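Local coordinates for diol-dehydratase (PDB 5I2A), which is a B12-independent glycyl radical enzyme, assigned as a lyase, that dehydrates 1,2-propanediol, at residues G437-P441 with L693-S697; F456-P461 with Q499-I504; M464-N468 with S477-V483; A671-R676 with L744-A749. One frame throughout, in Å; residues are numbered along the deposited sequence. Where two conformers were deposited one is given.

Contact 1. Residues G437-P441 with L693-S697. With EDO (1,2-ethanediol), chain C.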
loop_
_atom_site.group_PDB
_atom_site.type_symbol
_atom_site.label_atom_id
_atom_site.label_comp_id
_atom_site.label_asym_id
_atom_site.label_seq_id
_atom_site.Cartn_x
_atom_site.Cartn_y
_atom_site.Cartn_z
ATOM N N GLY A 437 -22.884 -16.487 -7.955
ATOM C CA GLY A 437 -22.786 -17.585 -7.010
ATOM C C GLY A 437 -24.110 -18.281 -6.710
ATOM O O GLY A 437 -24.644 -18.992 -7.556
ATOM N N CYS A 438 -24.630 -18.073 -5.505
ATOM C CA CYS A 438 -25.879 -18.697 -5.076
ATOM C C CYS A 438 -27.114 -17.844 -5.418
ATOM O O CYS A 438 -27.948 -18.264 -6.208
ATOM C CB CYS A 438 -25.848 -18.979 -3.573
ATOM S SG CYS A 438 -24.701 -20.319 -3.087
ATOM N N VAL A 439 -27.231 -16.656 -4.820
ATOM C CA VAL A 439 -28.431 -15.834 -4.985
ATOM C C VAL A 439 -28.140 -14.326 -5.021
ATOM O O VAL A 439 -29.046 -13.510 -4.842
ATOM C CB VAL A 439 -29.446 -16.085 -3.856
ATOM C CG1 VAL A 439 -29.958 -17.526 -3.858
ATOM C CG2 VAL A 439 -28.851 -15.722 -2.518
ATOM N N GLU A 440 -26.888 -13.956 -5.274
ATOM C CA GLU A 440 -26.459 -12.573 -5.085
ATOM C C GLU A 440 -26.516 -11.753 -6.382
ATOM O O GLU A 440 -25.764 -11.996 -7.306
ATOM C CB GLU A 440 -25.039 -12.540 -4.490
ATOM C CG GLU A 440 -24.854 -13.454 -3.277
ATOM C CD GLU A 440 -24.137 -14.756 -3.620
ATOM O OE1 GLU A 440 -24.790 -15.819 -3.659
ATOM O OE2 GLU A 440 -22.915 -14.714 -3.820
ATOM N N PRO A 441 -27.420 -10.775 -6.453
ATOM C CA PRO A 441 -27.572 -10.035 -7.712
ATOM C C PRO A 441 -26.517 -8.951 -7.913
ATOM O O PRO A 441 -26.025 -8.370 -6.947
ATOM C CB PRO A 441 -28.974 -9.423 -7.586
ATOM C CG PRO A 441 -29.214 -9.308 -6.138
ATOM C CD PRO A 441 -28.426 -10.397 -5.450
ATOM N N LEU A 693 -29.077 -13.366 2.984
ATOM C CA LEU A 693 -29.662 -14.384 3.843
ATOM C C LEU A 693 -29.701 -15.707 3.073
ATOM O O LEU A 693 -30.716 -16.084 2.496
ATOM C CB LEU A 693 -31.063 -13.977 4.314
ATOM C CG LEU A 693 -31.156 -12.663 5.101
ATOM C CD1 LEU A 693 -32.580 -12.145 5.180
ATOM C CD2 LEU A 693 -30.548 -12.802 6.486
ATOM N N TYR A 694 -28.573 -16.398 3.067
ATOM C CA TYR A 694 -28.473 -17.686 2.410
ATOM C C TYR A 694 -27.398 -18.520 3.096
ATOM O O TYR A 694 -26.537 -17.975 3.778
ATOM C CB TYR A 694 -28.177 -17.522 0.920
ATOM C CG TYR A 694 -26.823 -16.944 0.530
ATOM C CD1 TYR A 694 -25.690 -17.752 0.482
ATOM C CD2 TYR A 694 -26.697 -15.612 0.118
ATOM C CE1 TYR A 694 -24.479 -17.253 0.074
ATOM C CE2 TYR A 694 -25.463 -15.097 -0.310
ATOM C CZ TYR A 694 -24.360 -15.923 -0.320
ATOM O OH TYR A 694 -23.134 -15.459 -0.731
ATOM N N PRO A 695 -27.477 -19.844 2.950
ATOM C CA PRO A 695 -26.623 -20.686 3.797
ATOM C C PRO A 695 -25.499 -21.464 3.116
ATOM O O PRO A 695 -24.647 -21.975 3.839
ATOM C CB PRO A 695 -27.625 -21.675 4.375
ATOM C CG PRO A 695 -28.527 -21.943 3.192
ATOM C CD PRO A 695 -28.652 -20.591 2.464
ATOM N N VAL A 696 -25.496 -21.558 1.788
ATOM C CA VAL A 696 -24.652 -22.528 1.083
ATOM C C VAL A 696 -24.883 -23.877 1.784
ATOM O O VAL A 696 -26.033 -24.247 1.964
ATOM C CB VAL A 696 -23.171 -22.124 1.039
ATOM C CG1 VAL A 696 -22.471 -22.851 -0.123
ATOM C CG2 VAL A 696 -23.049 -20.612 0.827
ATOM N N SER A 697 -23.848 -24.594 2.224
ATOM C CA SER A 697 -24.129 -25.797 3.011
ATOM C C SER A 697 -23.742 -25.596 4.483
ATOM O O SER A 697 -23.688 -26.550 5.259
ATOM C CB SER A 697 -23.407 -27.029 2.433
ATOM O OG SER A 697 -21.999 -26.981 2.608
HETATM C C1 EDO C . -22.004 -17.964 -2.933
HETATM O O1 EDO C . -21.619 -17.006 -3.917
HETATM C C2 EDO C . -20.828 -18.928 -2.745
HETATM O O2 EDO C . -19.699 -18.286 -2.118
#

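Contact 2. Residues F456-P461 with Q499-I504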
loop_
_atom_site.group_PDB
_atom_site.type_symbol
_atom_site.label_atom_id
_atom_site.label_comp_id
_atom_site.label_asym_id
_atom_site.label_seq_id
_atom_site.Cartn_x
_atom_site.Cartn_y
_atom_site.Cartn_z
ATOM N N PHE A 456 -22.670 -15.549 9.198
ATOM C CA PHE A 456 -22.989 -15.047 10.528
ATOM C C PHE A 456 -24.120 -15.861 11.144
ATOM O O PHE A 456 -25.206 -15.961 10.566
ATOM C CB PHE A 456 -23.386 -13.564 10.464
ATOM C CG PHE A 456 -23.628 -12.920 11.813
ATOM C CD1 PHE A 456 -24.858 -13.043 12.457
ATOM C CD2 PHE A 456 -22.634 -12.160 12.419
ATOM C CE1 PHE A 456 -25.088 -12.416 13.688
ATOM C CE2 PHE A 456 -22.853 -11.532 13.658
ATOM C CZ PHE A 456 -24.082 -11.663 14.288
ATOM N N ASN A 457 -23.869 -16.409 12.329
ATOM C CA ASN A 457 -24.856 -17.242 13.015
ATOM C C ASN A 457 -25.748 -16.385 13.916
ATOM O O ASN A 457 -25.329 -15.987 14.998
ATOM C CB ASN A 457 -24.141 -18.334 13.834
ATOM C CG ASN A 457 -25.105 -19.371 14.411
ATOM O OD1 ASN A 457 -26.289 -19.099 14.598
ATOM N ND2 ASN A 457 -24.590 -20.572 14.679
ATOM N N MET A 458 -26.972 -16.116 13.479
ATOM C CA MET A 458 -27.869 -15.250 14.243
ATOM C C MET A 458 -28.347 -15.918 15.535
ATOM O O MET A 458 -28.862 -15.240 16.411
ATOM C CB MET A 458 -29.085 -14.818 13.398
ATOM C CG MET A 458 -28.723 -14.098 12.085
ATOM S SD MET A 458 -30.155 -13.787 11.024
ATOM C CE MET A 458 -31.212 -12.935 12.172
ATOM N N CYS A 459 -28.161 -17.230 15.664
ATOM C CA CYS A 459 -28.508 -17.906 16.914
ATOM C C CYS A 459 -27.479 -17.703 18.039
ATOM O O CYS A 459 -27.813 -17.846 19.218
ATOM C CB CYS A 459 -28.686 -19.414 16.678
ATOM S SG CYS A 459 -30.083 -19.836 15.645
ATOM N N ARG A 460 -26.224 -17.422 17.695
ATOM C CA ARG A 460 -25.228 -17.313 18.760
ATOM C C ARG A 460 -25.462 -16.062 19.640
ATOM O O ARG A 460 -25.387 -16.174 20.861
ATOM C CB ARG A 460 -23.810 -17.360 18.191
ATOM C CG ARG A 460 -23.443 -18.745 17.609
ATOM C CD ARG A 460 -22.330 -19.441 18.430
ATOM N NE ARG A 460 -22.841 -19.831 19.720
ATOM C CZ ARG A 460 -22.152 -19.949 20.845
ATOM N NH1 ARG A 460 -20.845 -19.717 20.905
ATOM N NH2 ARG A 460 -22.811 -20.315 21.932
ATOM N N PRO A 461 -25.778 -14.890 19.037
ATOM C CA PRO A 461 -26.181 -13.762 19.883
ATOM C C PRO A 461 -27.409 -14.055 20.743
ATOM O O PRO A 461 -27.511 -13.495 21.833
ATOM C CB PRO A 461 -26.488 -12.653 18.863
ATOM C CG PRO A 461 -25.557 -12.950 17.742
ATOM C CD PRO A 461 -25.646 -14.466 17.632
ATOM N N GLN A 499 -26.747 -7.741 21.386
ATOM C CA GLN A 499 -25.826 -8.839 21.119
ATOM C C GLN A 499 -25.565 -8.943 19.614
ATOM O O GLN A 499 -24.453 -9.220 19.188
ATOM C CB GLN A 499 -26.371 -10.171 21.644
ATOM C CG GLN A 499 -26.370 -10.305 23.150
ATOM C CD GLN A 499 -24.973 -10.438 23.706
ATOM O OE1 GLN A 499 -24.008 -10.644 22.966
ATOM N NE2 GLN A 499 -24.857 -10.326 25.010
ATOM N N MET A 500 -26.611 -8.735 18.823
ATOM C CA MET A 500 -26.491 -8.804 17.380
ATOM C C MET A 500 -25.596 -7.677 16.874
ATOM O O MET A 500 -24.659 -7.927 16.134
ATOM C CB MET A 500 -27.870 -8.736 16.724
ATOM C CG MET A 500 -28.671 -10.027 16.901
ATOM S SD MET A 500 -28.106 -11.334 15.789
ATOM C CE MET A 500 -28.837 -10.788 14.253
ATOM N N LEU A 501 -25.890 -6.449 17.297
ATOM C CA LEU A 501 -25.168 -5.274 16.818
ATOM C C LEU A 501 -23.683 -5.359 17.142
ATOM O O LEU A 501 -22.845 -5.101 16.286
ATOM C CB LEU A 501 -25.769 -3.994 17.406
ATOM C CG LEU A 501 -25.207 -2.675 16.870
ATOM C CD1 LEU A 501 -25.321 -2.591 15.357
ATOM C CD2 LEU A 501 -25.896 -1.487 17.529
ATOM N N TYR A 502 -23.361 -5.741 18.373
ATOM C CA TYR A 502 -21.965 -5.880 18.778
ATOM C C TYR A 502 -21.198 -6.847 17.875
ATOM O O TYR A 502 -20.110 -6.532 17.384
ATOM C CB TYR A 502 -21.872 -6.355 20.225
ATOM C CG TYR A 502 -20.448 -6.504 20.728
ATOM C CD1 TYR A 502 -19.688 -5.388 21.044
ATOM C CD2 TYR A 502 -19.871 -7.757 20.881
ATOM C CE1 TYR A 502 -18.396 -5.519 21.510
ATOM C CE2 TYR A 502 -18.573 -7.897 21.346
ATOM C CZ TYR A 502 -17.843 -6.775 21.657
ATOM O OH TYR A 502 -16.557 -6.903 22.127
ATOM N N ASN A 503 -21.778 -8.021 17.649
ATOM C CA ASN A 503 -21.089 -9.043 16.882
ATOM C C ASN A 503 -21.107 -8.794 15.376
ATOM O O ASN A 503 -20.185 -9.185 14.675
ATOM C CB ASN A 503 -21.668 -10.407 17.228
ATOM C CG ASN A 503 -21.133 -10.903 18.545
ATOM O OD1 ASN A 503 -19.973 -11.298 18.632
ATOM N ND2 ASN A 503 -21.952 -10.828 19.592
ATOM N N ILE A 504 -22.131 -8.111 14.891
ATOM C CA ILE A 504 -22.138 -7.695 13.493
ATOM C C ILE A 504 -20.970 -6.756 13.204
ATOM O O ILE A 504 -20.292 -6.881 12.189
ATOM C CB ILE A 504 -23.460 -7.005 13.120
ATOM C CG1 ILE A 504 -24.572 -8.045 13.004
ATOM C CG2 ILE A 504 -23.324 -6.241 11.801
ATOM C CD1 ILE A 504 -25.965 -7.421 12.989
#

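Contact 3. Residues M464-N468 with S477-V483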
loop_
_atom_site.group_PDB
_atom_site.type_symbol
_atom_site.label_atom_id
_atom_site.label_comp_id
_atom_site.label_asym_id
_atom_site.label_seq_id
_atom_site.Cartn_x
_atom_site.Cartn_y
_atom_site.Cartn_z
ATOM N N MET A 464 -26.226 -15.859 23.698
ATOM C CA MET A 464 -25.547 -14.920 24.586
ATOM C C MET A 464 -26.529 -14.137 25.464
ATOM O O MET A 464 -26.172 -13.699 26.555
ATOM C CB MET A 464 -24.669 -13.948 23.792
ATOM C CG MET A 464 -23.407 -14.574 23.199
ATOM S SD MET A 464 -22.343 -15.478 24.364
ATOM C CE MET A 464 -22.869 -17.175 24.103
ATOM N N VAL A 465 -27.763 -13.964 25.014
ATOM C CA VAL A 465 -28.727 -13.286 25.874
ATOM C C VAL A 465 -28.990 -14.144 27.114
ATOM O O VAL A 465 -29.045 -13.624 28.225
ATOM C CB VAL A 465 -30.053 -12.976 25.154
ATOM C CG1 VAL A 465 -31.036 -12.293 26.116
ATOM C CG2 VAL A 465 -29.799 -12.077 23.956
ATOM N N PHE A 466 -29.112 -15.456 26.920
ATOM C CA PHE A 466 -29.354 -16.383 28.024
ATOM C C PHE A 466 -28.161 -16.440 28.970
ATOM O O PHE A 466 -28.325 -16.502 30.187
ATOM C CB PHE A 466 -29.673 -17.797 27.502
ATOM C CG PHE A 466 -31.096 -17.954 27.016
ATOM C CD1 PHE A 466 -32.125 -18.199 27.914
ATOM C CD2 PHE A 466 -31.402 -17.848 25.668
ATOM C CE1 PHE A 466 -33.443 -18.338 27.481
ATOM C CE2 PHE A 466 -32.704 -17.979 25.229
ATOM C CZ PHE A 466 -33.735 -18.225 26.138
ATOM N N SER A 467 -26.964 -16.409 28.401
ATOM C CA SER A 467 -25.751 -16.608 29.181
ATOM C C SER A 467 -25.078 -15.308 29.594
ATOM O O SER A 467 -23.974 -15.339 30.108
ATOM C CB SER A 467 -24.756 -17.452 28.394
ATOM O OG SER A 467 -24.192 -16.683 27.345
ATOM N N ASN A 468 -25.735 -14.175 29.357
ATOM C CA ASN A 468 -25.146 -12.866 29.654
ATOM C C ASN A 468 -23.733 -12.722 29.080
ATOM O O ASN A 468 -22.805 -12.243 29.748
ATOM C CB ASN A 468 -25.137 -12.608 31.167
ATOM C CG ASN A 468 -24.865 -11.150 31.510
ATOM O OD1 ASN A 468 -25.000 -10.264 30.668
ATOM N ND2 ASN A 468 -24.497 -10.896 32.756
ATOM N N SER A 477 -18.725 -12.220 24.691
ATOM C CA SER A 477 -19.473 -11.129 24.076
ATOM C C SER A 477 -19.786 -10.086 25.146
ATOM O O SER A 477 -19.328 -10.212 26.280
ATOM C CB SER A 477 -20.762 -11.649 23.427
ATOM O OG SER A 477 -21.378 -10.647 22.646
ATOM N N ILE A 478 -20.547 -9.056 24.793
ATOM C CA ILE A 478 -20.956 -8.055 25.777
ATOM C C ILE A 478 -21.923 -8.642 26.804
ATOM O O ILE A 478 -22.604 -9.633 26.531
ATOM C CB ILE A 478 -21.624 -6.832 25.119
ATOM C CG1 ILE A 478 -22.756 -7.272 24.194
ATOM C CG2 ILE A 478 -20.608 -6.030 24.347
ATOM C CD1 ILE A 478 -23.568 -6.126 23.627
ATOM N N GLN A 479 -21.956 -8.031 27.987
ATOM C CA GLN A 479 -22.882 -8.416 29.055
ATOM C C GLN A 479 -24.156 -7.588 28.958
ATOM O O GLN A 479 -24.169 -6.415 29.301
ATOM C CB GLN A 479 -22.248 -8.228 30.444
ATOM C CG GLN A 479 -21.325 -9.356 30.880
ATOM C CD GLN A 479 -20.233 -9.614 29.864
ATOM O OE1 GLN A 479 -19.325 -8.800 29.699
ATOM N NE2 GLN A 479 -20.337 -10.735 29.147
ATOM N N THR A 480 -25.239 -8.185 28.495
ATOM C CA THR A 480 -26.507 -7.497 28.337
ATOM C C THR A 480 -27.422 -7.674 29.548
ATOM O O THR A 480 -28.542 -7.184 29.561
ATOM C CB THR A 480 -27.250 -7.993 27.077
ATOM O OG1 THR A 480 -27.080 -9.406 26.951
ATOM C CG2 THR A 480 -26.715 -7.305 25.833
ATOM N N GLY A 481 -26.958 -8.412 30.550
ATOM C CA GLY A 481 -27.734 -8.587 31.767
ATOM C C GLY A 481 -28.125 -10.018 32.073
ATOM O O GLY A 481 -28.249 -10.847 31.176
ATOM N N ASN A 482 -28.294 -10.318 33.356
ATOM C CA ASN A 482 -28.807 -11.615 33.763
ATOM C C ASN A 482 -30.179 -11.838 33.128
ATOM O O ASN A 482 -31.087 -11.033 33.309
ATOM C CB ASN A 482 -28.895 -11.712 35.287
ATOM C CG ASN A 482 -29.167 -13.122 35.762
ATOM O OD1 ASN A 482 -30.172 -13.736 35.389
ATOM N ND2 ASN A 482 -28.262 -13.657 36.569
ATOM N N VAL A 483 -30.322 -12.927 32.382
ATOM C CA VAL A 483 -31.527 -13.140 31.585
ATOM C C VAL A 483 -32.784 -13.270 32.455
ATOM O O VAL A 483 -33.889 -12.943 32.018
ATOM C CB VAL A 483 -31.386 -14.393 30.678
ATOM C CG1 VAL A 483 -31.366 -15.670 31.504
ATOM C CG2 VAL A 483 -32.489 -14.429 29.637
HETATM O O HOH W 1 -28.452 -11.042 28.635
HETATM O O HOH W 2 -28.139 -14.729 32.313
#

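Contact 4. Residues A671-R676 with L744-A749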
loop_
_atom_site.group_PDB
_atom_site.type_symbol
_atom_site.label_atom_id
_atom_site.label_comp_id
_atom_site.label_asym_id
_atom_site.label_seq_id
_atom_site.Cartn_x
_atom_site.Cartn_y
_atom_site.Cartn_z
ATOM N N ALA A 671 -35.078 -10.363 11.565
ATOM C CA ALA A 671 -34.292 -10.190 10.349
ATOM C C ALA A 671 -33.717 -8.765 10.290
ATOM O O ALA A 671 -32.545 -8.577 9.953
ATOM C CB ALA A 671 -35.126 -10.484 9.121
ATOM N N TYR A 672 -34.533 -7.776 10.661
ATOM C CA TYR A 672 -34.082 -6.391 10.667
ATOM C C TYR A 672 -32.920 -6.145 11.631
ATOM O O TYR A 672 -32.104 -5.274 11.380
ATOM C CB TYR A 672 -35.230 -5.450 11.025
ATOM C CG TYR A 672 -36.066 -4.982 9.852
ATOM C CD1 TYR A 672 -35.479 -4.607 8.649
ATOM C CD2 TYR A 672 -37.449 -4.903 9.960
ATOM C CE1 TYR A 672 -36.255 -4.157 7.589
ATOM C CE2 TYR A 672 -38.233 -4.467 8.901
ATOM C CZ TYR A 672 -37.641 -4.096 7.728
ATOM O OH TYR A 672 -38.436 -3.666 6.694
ATOM N N PHE A 673 -32.845 -6.904 12.724
ATOM C CA PHE A 673 -31.718 -6.776 13.661
ATOM C C PHE A 673 -30.388 -7.134 12.984
ATOM O O PHE A 673 -29.303 -6.808 13.491
ATOM C CB PHE A 673 -31.922 -7.664 14.903
ATOM C CG PHE A 673 -32.945 -7.137 15.871
ATOM C CD1 PHE A 673 -33.562 -5.916 15.655
ATOM C CD2 PHE A 673 -33.271 -7.854 17.006
ATOM C CE1 PHE A 673 -34.502 -5.414 16.558
ATOM C CE2 PHE A 673 -34.204 -7.363 17.915
ATOM C CZ PHE A 673 -34.822 -6.143 17.683
ATOM N N TYR A 674 -30.480 -7.826 11.850
ATOM C CA TYR A 674 -29.298 -8.175 11.072
ATOM C C TYR A 674 -29.158 -7.273 9.846
ATOM O O TYR A 674 -28.088 -6.733 9.596
ATOM C CB TYR A 674 -29.345 -9.645 10.637
ATOM C CG TYR A 674 -28.129 -10.093 9.847
ATOM C CD1 TYR A 674 -26.920 -10.341 10.481
ATOM C CD2 TYR A 674 -28.194 -10.277 8.470
ATOM C CE1 TYR A 674 -25.808 -10.755 9.760
ATOM C CE2 TYR A 674 -27.086 -10.702 7.742
ATOM C CZ TYR A 674 -25.901 -10.937 8.393
ATOM O OH TYR A 674 -24.800 -11.341 7.680
ATOM N N THR A 675 -30.247 -7.088 9.101
ATOM C CA THR A 675 -30.167 -6.401 7.812
ATOM C C THR A 675 -30.074 -4.877 7.914
ATOM O O THR A 675 -29.466 -4.251 7.070
ATOM C CB THR A 675 -31.368 -6.755 6.911
ATOM O OG1 THR A 675 -32.587 -6.390 7.566
ATOM C CG2 THR A 675 -31.381 -8.265 6.600
ATOM N N ARG A 676 -30.677 -4.274 8.930
ATOM C CA ARG A 676 -30.645 -2.824 9.029
ATOM C C ARG A 676 -29.292 -2.289 9.495
ATOM O O ARG A 676 -28.786 -1.346 8.898
ATOM C CB ARG A 676 -31.754 -2.310 9.934
ATOM C CG ARG A 676 -32.708 -1.420 9.183
ATOM C CD ARG A 676 -33.874 -0.992 10.021
ATOM N NE ARG A 676 -35.076 -0.925 9.202
ATOM C CZ ARG A 676 -36.286 -1.226 9.648
ATOM N NH1 ARG A 676 -36.451 -1.608 10.908
ATOM N NH2 ARG A 676 -37.329 -1.131 8.837
ATOM N N LEU A 744 -40.986 -11.167 5.456
ATOM C CA LEU A 744 -39.666 -10.592 5.676
ATOM C C LEU A 744 -39.447 -9.427 4.715
ATOM O O LEU A 744 -40.044 -9.392 3.631
ATOM C CB LEU A 744 -38.572 -11.631 5.461
ATOM C CG LEU A 744 -38.594 -12.924 6.267
ATOM C CD1 LEU A 744 -37.390 -13.742 5.888
ATOM C CD2 LEU A 744 -38.586 -12.604 7.753
ATOM N N ASP A 745 -38.573 -8.500 5.083
ATOM C CA ASP A 745 -38.120 -7.497 4.116
ATOM C C ASP A 745 -36.955 -8.072 3.310
ATOM O O ASP A 745 -35.826 -8.090 3.785
ATOM C CB ASP A 745 -37.697 -6.204 4.814
ATOM C CG ASP A 745 -37.378 -5.078 3.836
ATOM O OD1 ASP A 745 -37.054 -5.348 2.663
ATOM O OD2 ASP A 745 -37.442 -3.912 4.256
ATOM N N HIS A 746 -37.224 -8.518 2.089
ATOM C CA HIS A 746 -36.179 -9.124 1.271
ATOM C C HIS A 746 -35.297 -8.104 0.583
ATOM O O HIS A 746 -34.097 -8.338 0.412
ATOM C CB HIS A 746 -36.788 -10.041 0.215
ATOM C CG HIS A 746 -37.457 -11.250 0.785
ATOM N ND1 HIS A 746 -36.906 -12.509 0.706
ATOM C CD2 HIS A 746 -38.628 -11.388 1.454
ATOM C CE1 HIS A 746 -37.708 -13.372 1.302
ATOM N NE2 HIS A 746 -38.758 -12.719 1.765
ATOM N N ALA A 747 -35.901 -6.990 0.172
ATOM C CA ALA A 747 -35.212 -5.982 -0.626
ATOM C C ALA A 747 -34.055 -5.333 0.133
ATOM O O ALA A 747 -33.037 -5.024 -0.459
ATOM C CB ALA A 747 -36.194 -4.911 -1.099
ATOM N N ILE A 748 -34.206 -5.146 1.440
ATOM C CA ILE A 748 -33.118 -4.578 2.230
ATOM C C ILE A 748 -31.928 -5.548 2.297
ATOM O O ILE A 748 -30.789 -5.112 2.396
ATOM C CB ILE A 748 -33.584 -4.173 3.650
ATOM C CG1 ILE A 748 -32.543 -3.280 4.329
ATOM C CG2 ILE A 748 -33.940 -5.376 4.534
ATOM C CD1 ILE A 748 -33.034 -2.742 5.696
ATOM N N ALA A 749 -32.197 -6.850 2.195
ATOM C CA ALA A 749 -31.128 -7.844 2.083
ATOM C C ALA A 749 -30.692 -7.975 0.629
ATOM O O ALA A 749 -30.886 -9.017 -0.004
ATOM C CB ALA A 749 -31.581 -9.191 2.619
HETATM O O HOH W 3 -34.659 -7.887 6.578
HETATM O O HOH W 4 -28.638 -4.941 4.449
#

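Contact 1. Residues G437-P441 with L693-S697
The chi1 of Y694 (67°) lodges CG between its own backbone N and carbonyl carbon and turns the ring in toward G437-P441, while E440 bends at chi2 (102°) and brings its carboxylate to the phenol end of that ring. E440 CG packs 3.4 Å from Y694 CE2, and the carboxylate plane is only 24° from the ring plane. The Y694 hydroxyl bonds not to this carboxylate but to the carbonyl O of H451. E440 OE1 accepts two backbone N-H groups arriving from the same face of its plane, C438 N at 2.9 Å and V439 N at 2.8 Å, which fixes the carboxylate's rotation. That leaves OE2 to take a hydrogen bond from O1 of 1,2-ethanediol, probably from the crystallisation liquor, 2.6 Å away. Beta-branched V439 offers one of its methyls, CG2, 3.4 Å from Y694 CD2. Over one face of the ring lies C438 CB, offset toward the rim, and the sulfur makes an oblique sulfur-aromatic contact. C438 SG also meets V696 CG2 at 4.3 Å, the methyl lying at the ring edge. G437, lacking a side chain, lets the ethanediol O1 approach its CA. H166, H283, S284 and D452 complete the ethanediol's hydrogen bonds. The Gly-Cys-Val-Glu sequence, folded as a tight turn, is consistent with the cysteine loop in the active site of glycyl radical enzymes.

Contact 2. Residues F456-P461 with Q499-I504
M500 SD rests against both F456 and P461, which lie side by side, in a Met-aromatic packing where strand 454-457 turns into helix 459-467 and both lie against helix 489-521. The flexible thioether of M500 is the bump. Bent at chi2 and chi3 (both -77°), it lays SD over the shallow notch where the phenylalanine edge and the proline ring meet. Its SD touches P461 CG at 3.6 Å and approaches the F456 ring at the edge, 3.8 Å from CE1. The terminal methyl, M500 CE, goes on to M458 CE at 3.8 Å, where two unbranched chains can adjust to each other without polar cost. P461 suits the first part of a helix, where its missing N-H matters little, and its compact ring lets the backbones come close: P461 O is 3.5 Å from Q499 CB. The amide end of Q499 continues past this touch to S477. F456, extended with CG anti to the backbone N, pushes its flat far end into a groove on the second helix between N503 and I504. F456 CE2 lies 3.7 Å from N503 C, at the ring edge. Y674, on helix 661-678, meets the same phenylalanine ring. At the turn itself N457 OD1 accepts C459 N in a capping bond. N503 is steadied by a bond back along its own helix, ND2 to Q499 O at 3.0 Å.

Contact 3. Residues M464-N468 with S477-V483
M464 meets the loop first: its CG rests 4.0 Å from S477 CB, a small side chain, and beyond CG the thioether bends away. One residue on, V465 presents its carbonyl: V465 O lies 3.5 Å from V483 CB and also accepts a bond from a water, which in turn donates to G481 O at 2.6 Å. A further bond from T480 OG1 to this water is doubtful, since T480 has two conformers; the same hydroxyl meets the side-chain amide of Q499. F466 follows with a similar bridge, a second water donating to F466 O and accepting from V483 N. The branched V483 covers this turn, its CG1 3.4 Å from F466 O and its CG2 oblique to the phenylalanine ring, which also meets F492 edge-to-face. Helix 459-467 then ends in a Schellman motif, with N468 taking the positive phi that asparagine tolerates better than most residues. With CG anti to the backbone N (chi1 -166°), the N468 amide reaches into the curved loop. N468 OD1 accepts G481 N at 2.7 Å, the donor standing above the carbonyl plane, 49° out of it. T480 N is close to the same oxygen but too poorly angled to bond. N468 O takes the side-chain amide of Q479, a nearly straight bond of 3.0 Å from NE2, with an N-H...O angle of 167°. Q479 NE2 also makes a weak bond to S477 O.

Contact 4. Residues A671-R676 with L744-A749
D745 OD2 receives a hydrogen bond from Y672 OH at 2.6 Å, on its anti lone pair. With CG opposite the backbone N (chi1 -173°), D745 turns its carboxylate to the helix, almost upright to the Y672 ring (planes 83° apart), with OD2 at the ring edge. Aspartate suits this place because each of its oxygens has work: OD1 accepts I748 N at 3.1 Å, met from above the carboxylate plane, closing an Asx motif that shapes the turn of 744-749. In this turn I748 faces the helix. Its CD1 lies at the edge of the Y672 ring, 4.0 Å from CE1, and packs against R676 CG at 3.7 Å; its other branch, CG2, touches T675 OG1 at 3.5 Å. The arginine's aliphatic stem thus makes the apolar contact, while its guanidinium NH2 sits over one face of the Y672 ring and could help stabilise the aspartate's charge from a distance. Here helix 661-678, in the pyruvate formate lyase-like sequence range, is joined to a loop in the glycine radical range, which carries the predicted radical glycine further on. T675 faces the loop with both branches, its CG2 against A749 CB and its hydroxyl bound to a water that donates to D745 O. A second water donates to T675 O and I748 O. Small A671 lets the loop come near, its CB 4.3 Å from L744 CD2.

How the contacts relate
The centre of contact 1, at the ethanediol-binding pocket, is about 6 Å from the centre of the chain, and that of contact 3 about 32 Å. Contacts 2 and 3 share helix 459-467, and their centres are 12 Å apart; contact 3 lies between the two segments of contact 2 along the chain. Contact 4 packs on contact 2 through Y674 and I504, and on contact 1 through L693 against Y674 and A749. Along the chain, contacts 2 and 3 fall between the two segments of contact 1, while contact 4 crosses it. Contact 4 thus touches both contact 1 and contact 2, contact 2 in turn touches contact 3, and contact 4 ties in the glycine radical range.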